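Local coordinates for FAD-binding PCMH-type domain-containing protein (Gibberella zeae, PDB 6YJO) that probably oxidises oligosaccharides, using a flavin-adenine dinucleotide cofactor that is covalently attached to the protein at two points, at residues 174-177 against 178-182; 321-324 against 325-329; 263-266 against 267-271; 142-145 against 146-150. One frame throughout, in Å; residues are numbered along the deposited sequence.

Contact 1. Residues 174-177 against 178-182; sequences GGYG and FASRT. With FAD (flavin-adenine dinucleotide), chain C.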
loop_
_atom_site.group_PDB
_atom_site.type_symbol
_atom_site.label_atom_id
_atom_site.label_comp_id
_atom_site.label_asym_id
_atom_site.label_seq_id
_atom_site.Cartn_x
_atom_site.Cartn_y
_atom_site.Cartn_z
ATOM N N GLY A 174 4.513 3.416 -0.864
ATOM C CA GLY A 174 5.251 2.500 -0.019
ATOM C C GLY A 174 5.419 1.143 -0.667
ATOM O O GLY A 174 6.289 0.952 -1.524
ATOM N N GLY A 175 4.576 0.196 -0.272
ATOM C CA GLY A 175 4.657 -1.152 -0.793
ATOM C C GLY A 175 5.346 -2.075 0.186
ATOM O O GLY A 175 6.574 -2.201 0.166
ATOM N N TYR A 176 4.568 -2.714 1.054
ATOM C CA TYR A 176 5.093 -3.561 2.113
ATOM C C TYR A 176 4.525 -4.966 1.988
ATOM O O TYR A 176 3.340 -5.145 1.684
ATOM C CB TYR A 176 4.763 -2.993 3.495
ATOM C CG TYR A 176 5.381 -3.779 4.627
ATOM C CD1 TYR A 176 4.761 -4.920 5.127
ATOM C CD2 TYR A 176 6.589 -3.389 5.190
ATOM C CE1 TYR A 176 5.327 -5.643 6.154
ATOM C CE2 TYR A 176 7.163 -4.113 6.221
ATOM C CZ TYR A 176 6.523 -5.235 6.696
ATOM O OH TYR A 176 7.072 -5.961 7.721
ATOM N N GLY A 177 5.372 -5.955 2.243
ATOM C CA GLY A 177 4.956 -7.335 2.176
ATOM C C GLY A 177 5.942 -8.230 2.893
ATOM O O GLY A 177 6.807 -7.764 3.637
ATOM N N PHE A 178 5.813 -9.531 2.640
ATOM C CA PHE A 178 6.603 -10.541 3.334
ATOM C C PHE A 178 8.033 -10.650 2.821
ATOM O O PHE A 178 8.761 -11.538 3.268
ATOM C CB PHE A 178 5.896 -11.898 3.233
ATOM C CG PHE A 178 4.689 -12.018 4.123
ATOM C CD1 PHE A 178 4.739 -11.588 5.440
ATOM C CD2 PHE A 178 3.503 -12.548 3.643
ATOM C CE1 PHE A 178 3.638 -11.689 6.259
ATOM C CE2 PHE A 178 2.391 -12.654 4.462
ATOM C CZ PHE A 178 2.460 -12.223 5.774
ATOM N N ALA A 179 8.449 -9.776 1.908
ATOM C CA ALA A 179 9.846 -9.629 1.524
ATOM C C ALA A 179 10.422 -8.273 1.905
ATOM O O ALA A 179 11.595 -8.012 1.616
ATOM C CB ALA A 179 10.002 -9.833 0.013
ATOM N N SER A 180 9.635 -7.405 2.544
ATOM C CA SER A 180 10.084 -6.038 2.787
ATOM C C SER A 180 11.193 -5.995 3.828
ATOM O O SER A 180 12.208 -5.314 3.641
ATOM C CB SER A 180 8.906 -5.170 3.227
ATOM O OG SER A 180 8.106 -4.804 2.116
ATOM N N ARG A 181 11.015 -6.714 4.938
ATOM C CA ARG A 181 12.013 -6.675 6.002
ATOM C C ARG A 181 13.380 -7.110 5.493
ATOM O O ARG A 181 14.409 -6.718 6.057
ATOM C CB ARG A 181 11.573 -7.563 7.165
ATOM C CG ARG A 181 12.227 -7.204 8.481
ATOM C CD ARG A 181 11.492 -7.815 9.658
ATOM N NE ARG A 181 12.217 -7.567 10.898
ATOM C CZ ARG A 181 13.302 -8.239 11.271
ATOM N NH1 ARG A 181 13.785 -9.207 10.501
ATOM N NH2 ARG A 181 13.907 -7.943 12.414
ATOM N N THR A 182 13.407 -7.914 4.430
ATOM C CA THR A 182 14.642 -8.425 3.856
ATOM C C THR A 182 15.125 -7.617 2.662
ATOM O O THR A 182 16.338 -7.480 2.474
ATOM C CB THR A 182 14.448 -9.882 3.417
ATOM O OG1 THR A 182 14.004 -10.664 4.533
ATOM C CG2 THR A 182 15.743 -10.467 2.858
HETATM P PA FAD C . -5.709 2.699 -7.117
HETATM O O1A FAD C . -7.032 3.012 -6.526
HETATM O O2A FAD C . -5.731 2.498 -8.641
HETATM O O5B FAD C . -4.647 3.796 -6.728
HETATM C C5B FAD C . -4.491 4.238 -5.363
HETATM C C4B FAD C . -3.857 5.602 -5.353
HETATM O O4B FAD C . -2.788 5.642 -6.331
HETATM C C3B FAD C . -4.801 6.745 -5.717
HETATM O O3B FAD C . -4.455 7.931 -5.011
HETATM C C2B FAD C . -4.570 6.888 -7.220
HETATM O O2B FAD C . -4.895 8.187 -7.691
HETATM C C1B FAD C . -3.066 6.637 -7.299
HETATM N N9A FAD C . -2.605 6.177 -8.606
HETATM C C8A FAD C . -2.930 5.010 -9.249
HETATM N N7A FAD C . -2.369 4.870 -10.426
HETATM C C5A FAD C . -1.620 6.034 -10.570
HETATM C C6A FAD C . -0.789 6.499 -11.603
HETATM N N6A FAD C . -0.556 5.833 -12.737
HETATM N N1A FAD C . -0.194 7.700 -11.429
HETATM C C2A FAD C . -0.419 8.372 -10.298
HETATM N N3A FAD C . -1.181 8.032 -9.257
HETATM C C4A FAD C . -1.762 6.841 -9.458
HETATM N N1 FAD C . -0.598 -2.618 0.890
HETATM C C2 FAD C . 0.560 -3.042 1.478
HETATM O O2 FAD C . 1.449 -2.247 1.803
HETATM N N3 FAD C . 0.752 -4.393 1.721
HETATM C C4 FAD C . -0.137 -5.406 1.421
HETATM O O4 FAD C . 0.141 -6.575 1.683
HETATM C C4X FAD C . -1.362 -4.944 0.798
HETATM N N5 FAD C . -2.260 -5.834 0.479
HETATM C C5X FAD C . -3.427 -5.390 -0.123
HETATM C C6 FAD C . -4.415 -6.313 -0.445
HETATM C C7 FAD C . -5.591 -5.927 -1.074
HETATM C C7M FAD C . -6.620 -6.968 -1.427
HETATM C C8 FAD C . -5.821 -4.563 -1.326
HETATM C C8M FAD C . -7.085 -4.097 -1.996
HETATM C C9 FAD C . -4.847 -3.629 -0.983
HETATM C C9A FAD C . -3.661 -4.031 -0.382
HETATM N N10 FAD C . -2.657 -3.109 -0.031
HETATM C C10 FAD C . -1.499 -3.528 0.570
HETATM C "C1'" FAD C . -2.852 -1.670 -0.246
HETATM C "C2'" FAD C . -2.266 -1.153 -1.551
HETATM O "O2'" FAD C . -0.852 -1.011 -1.425
HETATM C "C3'" FAD C . -2.879 0.215 -1.851
HETATM O "O3'" FAD C . -4.295 0.072 -1.851
HETATM C "C4'" FAD C . -2.453 0.822 -3.186
HETATM O "O4'" FAD C . -2.197 2.217 -3.031
HETATM C "C5'" FAD C . -3.515 0.611 -4.239
HETATM O "O5'" FAD C . -2.949 0.861 -5.539
HETATM P P FAD C . -3.780 0.589 -6.839
HETATM O O1P FAD C . -3.100 1.261 -8.035
HETATM O O2P FAD C . -4.048 -0.866 -6.958
HETATM O O3P FAD C . -5.134 1.367 -6.476
#
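At the pyrimidine end of the flavin pocket, Tyr-176 and Gly-177 meet Ser-180 round the beta turn 177-180, which leads into helix 180-183. Two bonds close the turn. Ser-180 N donates to Gly-177 O (3.1 Å), reaching it from above the carbonyl plane, and in return Gly-177 N donates to Ser-180 OG at 3.0 Å. The serine hydroxyl lies beside its own backbone N (chi1 -78°), which turns OG back toward Gly-177 N; OG also makes a weak bond onward to Gly-184 O. Its CB meanwhile rests over one face of the Tyr-176 ring, displaced toward the rim, in a CH-pi contact 3.9 Å from the centroid. Phe-387 also packs against this ring.

While the side chain of Tyr-176 faces the turn, its backbone faces the cofactor. FAD N3 donates to Tyr-176 O at 2.7 Å, and Tyr-176 N donates to FAD O2 at 3.2 Å, a matched donor-acceptor pair. Gly-175, just before it, has backbone angles that call for glycine, and its N is bonded to Tyr-457 OH. Reading the N3 and O2 edge of an isoalloxazine through main-chain atoms in this way is characteristic of a flavin-binding site.

Contact 2. Residues 321-324 against 325-329; sequences IQML and NKYAN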
loop_
_atom_site.group_PDB
_atom_site.type_symbol
_atom_site.label_atom_id
_atom_site.label_comp_id
_atom_site.label_asym_id
_atom_site.label_seq_id
_atom_site.Cartn_x
_atom_site.Cartn_y
_atom_site.Cartn_z
ATOM N N ILE A 321 7.602 -18.312 -6.143
ATOM C CA ILE A 321 6.248 -18.181 -6.668
ATOM C C ILE A 321 5.276 -18.998 -5.833
ATOM O O ILE A 321 4.088 -18.672 -5.751
ATOM C CB ILE A 321 6.218 -18.592 -8.154
ATOM C CG1 ILE A 321 7.053 -17.613 -8.991
ATOM C CG2 ILE A 321 4.787 -18.649 -8.672
ATOM C CD1 ILE A 321 6.470 -16.197 -9.073
ATOM N N GLN A 322 5.760 -20.061 -5.189
ATOM C CA GLN A 322 4.899 -20.842 -4.309
ATOM C C GLN A 322 4.486 -20.025 -3.091
ATOM O O GLN A 322 3.317 -20.042 -2.689
ATOM C CB GLN A 322 5.616 -22.127 -3.893
ATOM C CG GLN A 322 4.702 -23.293 -3.599
ATOM C CD GLN A 322 5.427 -24.628 -3.668
ATOM O OE1 GLN A 322 6.656 -24.678 -3.718
ATOM N NE2 GLN A 322 4.666 -25.715 -3.680
ATOM N N MET A 323 5.430 -19.289 -2.500
ATOM C CA MET A 323 5.109 -18.483 -1.327
ATOM C C MET A 323 4.138 -17.360 -1.675
ATOM O O MET A 323 3.237 -17.048 -0.888
ATOM C CB MET A 323 6.393 -17.917 -0.719
ATOM C CG MET A 323 6.179 -16.914 0.416
ATOM S SD MET A 323 5.831 -15.218 -0.132
ATOM C CE MET A 323 7.226 -14.892 -1.218
ATOM N N LEU A 324 4.312 -16.732 -2.842
ATOM C CA LEU A 324 3.387 -15.682 -3.253
ATOM C C LEU A 324 1.986 -16.232 -3.477
ATOM O O LEU A 324 0.998 -15.532 -3.229
ATOM C CB LEU A 324 3.901 -14.995 -4.521
ATOM C CG LEU A 324 5.215 -14.216 -4.381
ATOM C CD1 LEU A 324 5.665 -13.668 -5.731
ATOM C CD2 LEU A 324 5.084 -13.095 -3.359
ATOM N N ASN A 325 1.877 -17.483 -3.939
ATOM C CA ASN A 325 0.563 -18.096 -4.105
ATOM C C ASN A 325 -0.057 -18.476 -2.765
ATOM O O ASN A 325 -1.279 -18.386 -2.605
ATOM C CB ASN A 325 0.663 -19.328 -5.002
ATOM C CG ASN A 325 0.524 -18.989 -6.473
ATOM O OD1 ASN A 325 -0.513 -18.485 -6.908
ATOM N ND2 ASN A 325 1.559 -19.285 -7.254
ATOM N N LYS A 326 0.755 -18.893 -1.792
ATOM C CA LYS A 326 0.197 -19.305 -0.507
ATOM C C LYS A 326 -0.406 -18.126 0.241
ATOM O O LYS A 326 -1.333 -18.308 1.038
ATOM C CB LYS A 326 1.270 -19.974 0.353
ATOM C CG LYS A 326 0.779 -20.365 1.746
ATOM C CD LYS A 326 1.506 -21.599 2.286
ATOM C CE LYS A 326 0.987 -21.996 3.666
ATOM N NZ LYS A 326 1.190 -20.922 4.681
ATOM N N TYR A 327 0.099 -16.917 -0.003
ATOM C CA TYR A 327 -0.375 -15.718 0.669
ATOM C C TYR A 327 -1.187 -14.816 -0.254
ATOM O O TYR A 327 -1.529 -13.695 0.138
ATOM C CB TYR A 327 0.811 -14.951 1.263
ATOM C CG TYR A 327 1.342 -15.539 2.547
ATOM C CD1 TYR A 327 0.543 -15.617 3.680
ATOM C CD2 TYR A 327 2.650 -16.002 2.634
ATOM C CE1 TYR A 327 1.024 -16.150 4.854
ATOM C CE2 TYR A 327 3.144 -16.533 3.808
ATOM C CZ TYR A 327 2.326 -16.605 4.913
ATOM O OH TYR A 327 2.799 -17.130 6.090
ATOM N N ALA A 328 -1.513 -15.279 -1.463
ATOM C CA ALA A 328 -2.364 -14.535 -2.382
ATOM C C ALA A 328 -3.844 -14.613 -2.027
ATOM O O ALA A 328 -4.650 -13.911 -2.649
ATOM C CB ALA A 328 -2.170 -15.046 -3.809
ATOM N N ASN A 329 -4.225 -15.450 -1.062
ATOM C CA ASN A 329 -5.607 -15.521 -0.582
ATOM C C ASN A 329 -6.545 -16.019 -1.682
ATOM O O ASN A 329 -7.609 -15.448 -1.930
ATOM C CB ASN A 329 -6.066 -14.161 -0.044
ATOM C CG ASN A 329 -7.325 -14.255 0.804
ATOM O OD1 ASN A 329 -7.475 -15.174 1.613
ATOM N ND2 ASN A 329 -8.235 -13.296 0.628
#
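From Ile-321 to Tyr-327 the backbone follows alpha-helical i to i+4 bonding until the helix runs out: Asn-325 N donates to Ile-321 O, Lys-326 N to Gln-322 O (2.9 Å), and Tyr-327 N to Met-323 O at a longer 3.3 Å. Tyr-327 is the first residue to leave helical angles.

The carbonyl of Ile-321 receives a second, weak bond, from Asn-325 ND2 at 3.0 Å with an N-H...O angle of 129°. The amide thus folds back over the turn below it, and the side chains of Ile-321 and Asn-325 cross obliquely, with Ile-321 CG2 lying 3.6 Å from Asn-325 ND2. One turn after Met-323, Tyr-327 carries its ring beside its own backbone N (chi1 -78°). This brings CD2 obliquely up to Met-323 O at 3.7 Å, while Met-323 CG makes a looser apolar approach to Tyr-327 CD2 at 4.3 Å. The phenol end is fixed elsewhere, through a bond from Tyr-327 OH to Gly-288 O. Asn-325 and Lys-326 occupy the exposed side, whereas Met-323 is buried.

On the inner side, Met-323 and Tyr-327 pack on Pro-243 of strand 242-248 and Val-289 of strand 283-290, and Tyr-327 also meets the ring of Phe-178. Ile-321 and Leu-324 face helix 142-152 through Phe-150 and Ala-146.

Contact 3. Residues 263-266 against 267-271; sequences QKFA and VTAPK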
loop_
_atom_site.group_PDB
_atom_site.type_symbol
_atom_site.label_atom_id
_atom_site.label_comp_id
_atom_site.label_asym_id
_atom_site.label_seq_id
_atom_site.Cartn_x
_atom_site.Cartn_y
_atom_site.Cartn_z
ATOM N N GLN A 263 7.632 -7.374 20.183
ATOM C CA GLN A 263 8.401 -6.145 20.007
ATOM C C GLN A 263 9.889 -6.416 20.161
ATOM O O GLN A 263 10.698 -5.989 19.332
ATOM C CB GLN A 263 7.954 -5.084 21.014
ATOM C CG GLN A 263 6.460 -4.800 21.021
ATOM C CD GLN A 263 6.135 -3.454 21.635
ATOM O OE1 GLN A 263 5.604 -2.565 20.969
ATOM N NE2 GLN A 263 6.439 -3.303 22.921
ATOM N N LYS A 264 10.267 -7.123 21.230
ATOM C CA LYS A 264 11.669 -7.462 21.444
ATOM C C LYS A 264 12.213 -8.277 20.280
ATOM O O LYS A 264 13.312 -8.009 19.781
ATOM C CB LYS A 264 11.820 -8.236 22.757
ATOM C CG LYS A 264 11.244 -7.521 23.977
ATOM C CD LYS A 264 11.023 -8.482 25.145
ATOM C CE LYS A 264 12.334 -8.923 25.775
ATOM N NZ LYS A 264 12.144 -9.368 27.182
ATOM N N PHE A 265 11.447 -9.270 19.825
ATOM C CA PHE A 265 11.891 -10.112 18.721
ATOM C C PHE A 265 11.990 -9.328 17.419
ATOM O O PHE A 265 12.815 -9.660 16.559
ATOM C CB PHE A 265 10.932 -11.292 18.563
ATOM C CG PHE A 265 11.411 -12.335 17.605
ATOM C CD1 PHE A 265 12.518 -13.110 17.906
ATOM C CD2 PHE A 265 10.749 -12.552 16.408
ATOM C CE1 PHE A 265 12.963 -14.076 17.029
ATOM C CE2 PHE A 265 11.187 -13.518 15.529
ATOM C CZ PHE A 265 12.296 -14.282 15.839
ATOM N N ALA A 266 11.159 -8.295 17.249
ATOM C CA ALA A 266 11.235 -7.468 16.051
ATOM C C ALA A 266 12.538 -6.689 15.977
ATOM O O ALA A 266 12.936 -6.268 14.886
ATOM C CB ALA A 266 10.048 -6.503 16.000
ATOM N N VAL A 267 13.216 -6.499 17.109
ATOM C CA VAL A 267 14.474 -5.764 17.116
ATOM C C VAL A 267 15.641 -6.684 16.786
ATOM O O VAL A 267 16.600 -6.269 16.126
ATOM C CB VAL A 267 14.670 -5.078 18.482
ATOM C CG1 VAL A 267 16.014 -4.351 18.535
ATOM C CG2 VAL A 267 13.518 -4.126 18.770
ATOM N N THR A 268 15.577 -7.944 17.226
ATOM C CA THR A 268 16.739 -8.822 17.207
ATOM C C THR A 268 16.718 -9.868 16.098
ATOM O O THR A 268 17.783 -10.387 15.749
ATOM C CB THR A 268 16.866 -9.550 18.552
ATOM O OG1 THR A 268 15.655 -10.267 18.824
ATOM C CG2 THR A 268 17.129 -8.565 19.683
ATOM N N ALA A 269 15.555 -10.192 15.539
ATOM C CA ALA A 269 15.479 -11.313 14.615
ATOM C C ALA A 269 16.317 -11.040 13.364
ATOM O O ALA A 269 16.533 -9.884 12.994
ATOM C CB ALA A 269 14.030 -11.587 14.223
ATOM N N PRO A 270 16.815 -12.087 12.703
ATOM C CA PRO A 270 17.572 -11.879 11.463
ATOM C C PRO A 270 16.732 -11.191 10.398
ATOM O O PRO A 270 15.499 -11.192 10.442
ATOM C CB PRO A 270 17.954 -13.300 11.033
ATOM C CG PRO A 270 17.919 -14.097 12.285
ATOM C CD PRO A 270 16.805 -13.505 13.102
ATOM N N LYS A 271 17.425 -10.601 9.418
ATOM C CA LYS A 271 16.736 -9.924 8.326
ATOM C C LYS A 271 16.098 -10.909 7.354
ATOM O O LYS A 271 15.193 -10.520 6.609
ATOM C CB LYS A 271 17.702 -8.998 7.583
ATOM C CG LYS A 271 18.646 -9.697 6.623
ATOM C CD LYS A 271 19.677 -8.724 6.075
ATOM C CE LYS A 271 20.736 -9.440 5.259
ATOM N NZ LYS A 271 21.503 -10.410 6.091
#
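Ala-269 places its methyl over one face of the Phe-265 ring, 3.7 Å from the centroid and 18° off the normal, a CH-pi contact at the C-terminal end of helix 252-268. The nearest pair of atoms is Ala-269 CB and Phe-265 CZ, at 3.6 Å. Two features bring them together: the aromatic CG stands opposite the backbone N (chi1 -171°), leaning the ring toward the C-terminal end, and Ala-269 N donates to Phe-265 O at 3.0 Å, holding the methyl above it.

Around this core the last turn shifts toward i+3 bonding. Val-267 N donates to Lys-264 O at 3.1 Å, an i to i+3 bond that comes from well above the carbonyl plane, and its i+4 bond to Gln-263 O is weak. Lys-264 O also draws weak bonds from both the N and the OG1 of Thr-268, so this single oxygen gathers three donors where the helix ends.

Further out, Arg-181 ties this end of the helix to the flavin-binding part of the chain by donating to Ala-266 O and Pro-270 O. Gln-263 OE1 accepts from Leu-355 N. Beneath the helix, Phe-265 rests on Leu-273 and Met-275 of strand 273-280, with Leu-304 of helix 294-308 alongside.

Contact 4. Residues 142-145 against 146-150; sequences LGHV and ATDLF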
loop_
_atom_site.group_PDB
_atom_site.type_symbol
_atom_site.label_atom_id
_atom_site.label_comp_id
_atom_site.label_asym_id
_atom_site.label_seq_id
_atom_site.Cartn_x
_atom_site.Cartn_y
_atom_site.Cartn_z
ATOM N N LEU A 142 0.478 -6.373 -9.176
ATOM C CA LEU A 142 1.641 -6.932 -8.493
ATOM C C LEU A 142 1.913 -8.367 -8.924
ATOM O O LEU A 142 3.071 -8.755 -9.121
ATOM C CB LEU A 142 1.437 -6.869 -6.978
ATOM C CG LEU A 142 1.365 -5.485 -6.330
ATOM C CD1 LEU A 142 1.347 -5.642 -4.819
ATOM C CD2 LEU A 142 2.518 -4.601 -6.774
ATOM N N GLY A 143 0.863 -9.173 -9.077
ATOM C CA GLY A 143 1.069 -10.564 -9.433
ATOM C C GLY A 143 1.530 -10.742 -10.863
ATOM O O GLY A 143 2.266 -11.685 -11.169
ATOM N N HIS A 144 1.103 -9.848 -11.759
ATOM C CA HIS A 144 1.625 -9.836 -13.120
ATOM C C HIS A 144 3.075 -9.376 -13.162
ATOM O O HIS A 144 3.803 -9.750 -14.088
ATOM C CB HIS A 144 0.761 -8.932 -14.009
ATOM C CG HIS A 144 1.306 -8.732 -15.390
ATOM N ND1 HIS A 144 1.593 -9.781 -16.240
ATOM C CD2 HIS A 144 1.603 -7.602 -16.074
ATOM C CE1 HIS A 144 2.049 -9.304 -17.384
ATOM N NE2 HIS A 144 2.063 -7.985 -17.310
ATOM N N VAL A 145 3.510 -8.593 -12.174
ATOM C CA VAL A 145 4.901 -8.160 -12.106
ATOM C C VAL A 145 5.796 -9.303 -11.643
ATOM O O VAL A 145 6.838 -9.576 -12.246
ATOM C CB VAL A 145 5.029 -6.933 -11.185
ATOM C CG1 VAL A 145 6.501 -6.596 -10.945
ATOM C CG2 VAL A 145 4.301 -5.745 -11.788
ATOM N N ALA A 146 5.405 -9.986 -10.562
ATOM C CA ALA A 146 6.198 -11.110 -10.072
ATOM C C ALA A 146 6.230 -12.243 -11.088
ATOM O O ALA A 146 7.261 -12.903 -11.263
ATOM C CB ALA A 146 5.637 -11.612 -8.743
ATOM N N THR A 147 5.105 -12.486 -11.764
ATOM C CA THR A 147 5.041 -13.570 -12.740
ATOM C C THR A 147 5.986 -13.316 -13.905
ATOM O O THR A 147 6.668 -14.238 -14.365
ATOM C CB THR A 147 3.602 -13.745 -13.240
ATOM O OG1 THR A 147 2.777 -14.218 -12.166
ATOM C CG2 THR A 147 3.549 -14.732 -14.401
ATOM N N ASP A 148 6.041 -12.076 -14.397
ATOM C CA ASP A 148 6.880 -11.770 -15.551
ATOM C C ASP A 148 8.346 -11.575 -15.178
ATOM O O ASP A 148 9.226 -11.825 -16.010
ATOM C CB ASP A 148 6.353 -10.525 -16.265
ATOM C CG ASP A 148 5.245 -10.846 -17.248
ATOM O OD1 ASP A 148 4.593 -11.901 -17.089
ATOM O OD2 ASP A 148 5.039 -10.053 -18.190
ATOM N N LEU A 149 8.637 -11.140 -13.950
ATOM C CA LEU A 149 10.029 -10.950 -13.553
ATOM C C LEU A 149 10.711 -12.277 -13.251
ATOM O O LEU A 149 11.891 -12.459 -13.568
ATOM C CB LEU A 149 10.117 -10.030 -12.334
ATOM C CG LEU A 149 9.867 -8.538 -12.557
ATOM C CD1 LEU A 149 9.970 -7.804 -11.231
ATOM C CD2 LEU A 149 10.852 -7.970 -13.563
ATOM N N PHE A 150 9.986 -13.212 -12.635
ATOM C CA PHE A 150 10.549 -14.523 -12.341
ATOM C C PHE A 150 10.707 -15.370 -13.595
ATOM O O PHE A 150 11.537 -16.284 -13.604
ATOM C CB PHE A 150 9.668 -15.249 -11.320
ATOM C CG PHE A 150 10.170 -16.612 -10.936
ATOM C CD1 PHE A 150 9.778 -17.735 -11.646
ATOM C CD2 PHE A 150 11.028 -16.770 -9.857
ATOM C CE1 PHE A 150 10.239 -18.993 -11.292
ATOM C CE2 PHE A 150 11.490 -18.022 -9.499
ATOM C CZ PHE A 150 11.094 -19.135 -10.216
#
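Val-145 and Leu-149 form the tightly packed flank of helix 142-152, an alpha-helix of the FAD-binding domain. They lie side by side and point the same way, with Val-145 CG1 and Leu-149 CD1 3.7 Å apart. Leu-149 CG comes as near as 3.2 Å to Val-145 O, the oxygen that also accepts the backbone bond from Leu-149 N (2.9 Å). Ala-146 is buried as well, its CB turned to Leu-324 of helix 320-326, and Leu-142 at the start of the helix packs on His-170, a residue that binds FAD.

The other flank, where Thr-147 and Asp-148 are partly exposed, is looser and more polar. The imidazole of His-144, itself buried, and the carboxylate of Asp-148 are neighbours without a hydrogen bond. With CG opposite the backbone N (chi1 173°), the ring projects outward, leaning toward the next turn, so that CE1 comes within 3.2 Å of Asp-148 OD2, the two planes turned 65° apart. The ring nitrogens bond weakly elsewhere, NE2 to Asp-124 O and ND1 with Asp-334 OD1.

Unlike that pair, Thr-147 is hydrogen-bonded back to the preceding turn. Gly-143 O takes two bonds from this one residue, from Thr-147 N at 3.0 Å and from Thr-147 OG1 at 2.8 Å, and the two donors arrive from opposite faces of the carbonyl plane.

Along the chain the order is contact 4, contact 1, contact 3, contact 2. Contacts 4 and 1 belong to the FAD-binding domain, whereas contacts 3 and 2 lie on helices packed against the seven-stranded antiparallel sheet. Each of the latter meets a partner from the flavin side. Contact 2, its centre 12 Å from that of contact 4, joins it helix to helix, and Tyr-327 CD1 touches Phe-178 CE2 of contact 1 at 3.6 Å. Contact 3 meets contact 1 through Arg-181. Contacts 3 and 4 stand farthest apart, with centres 29 Å from each other. Contact 1 thus links the flavin pocket to the C-terminal ends of both helices on the sheet.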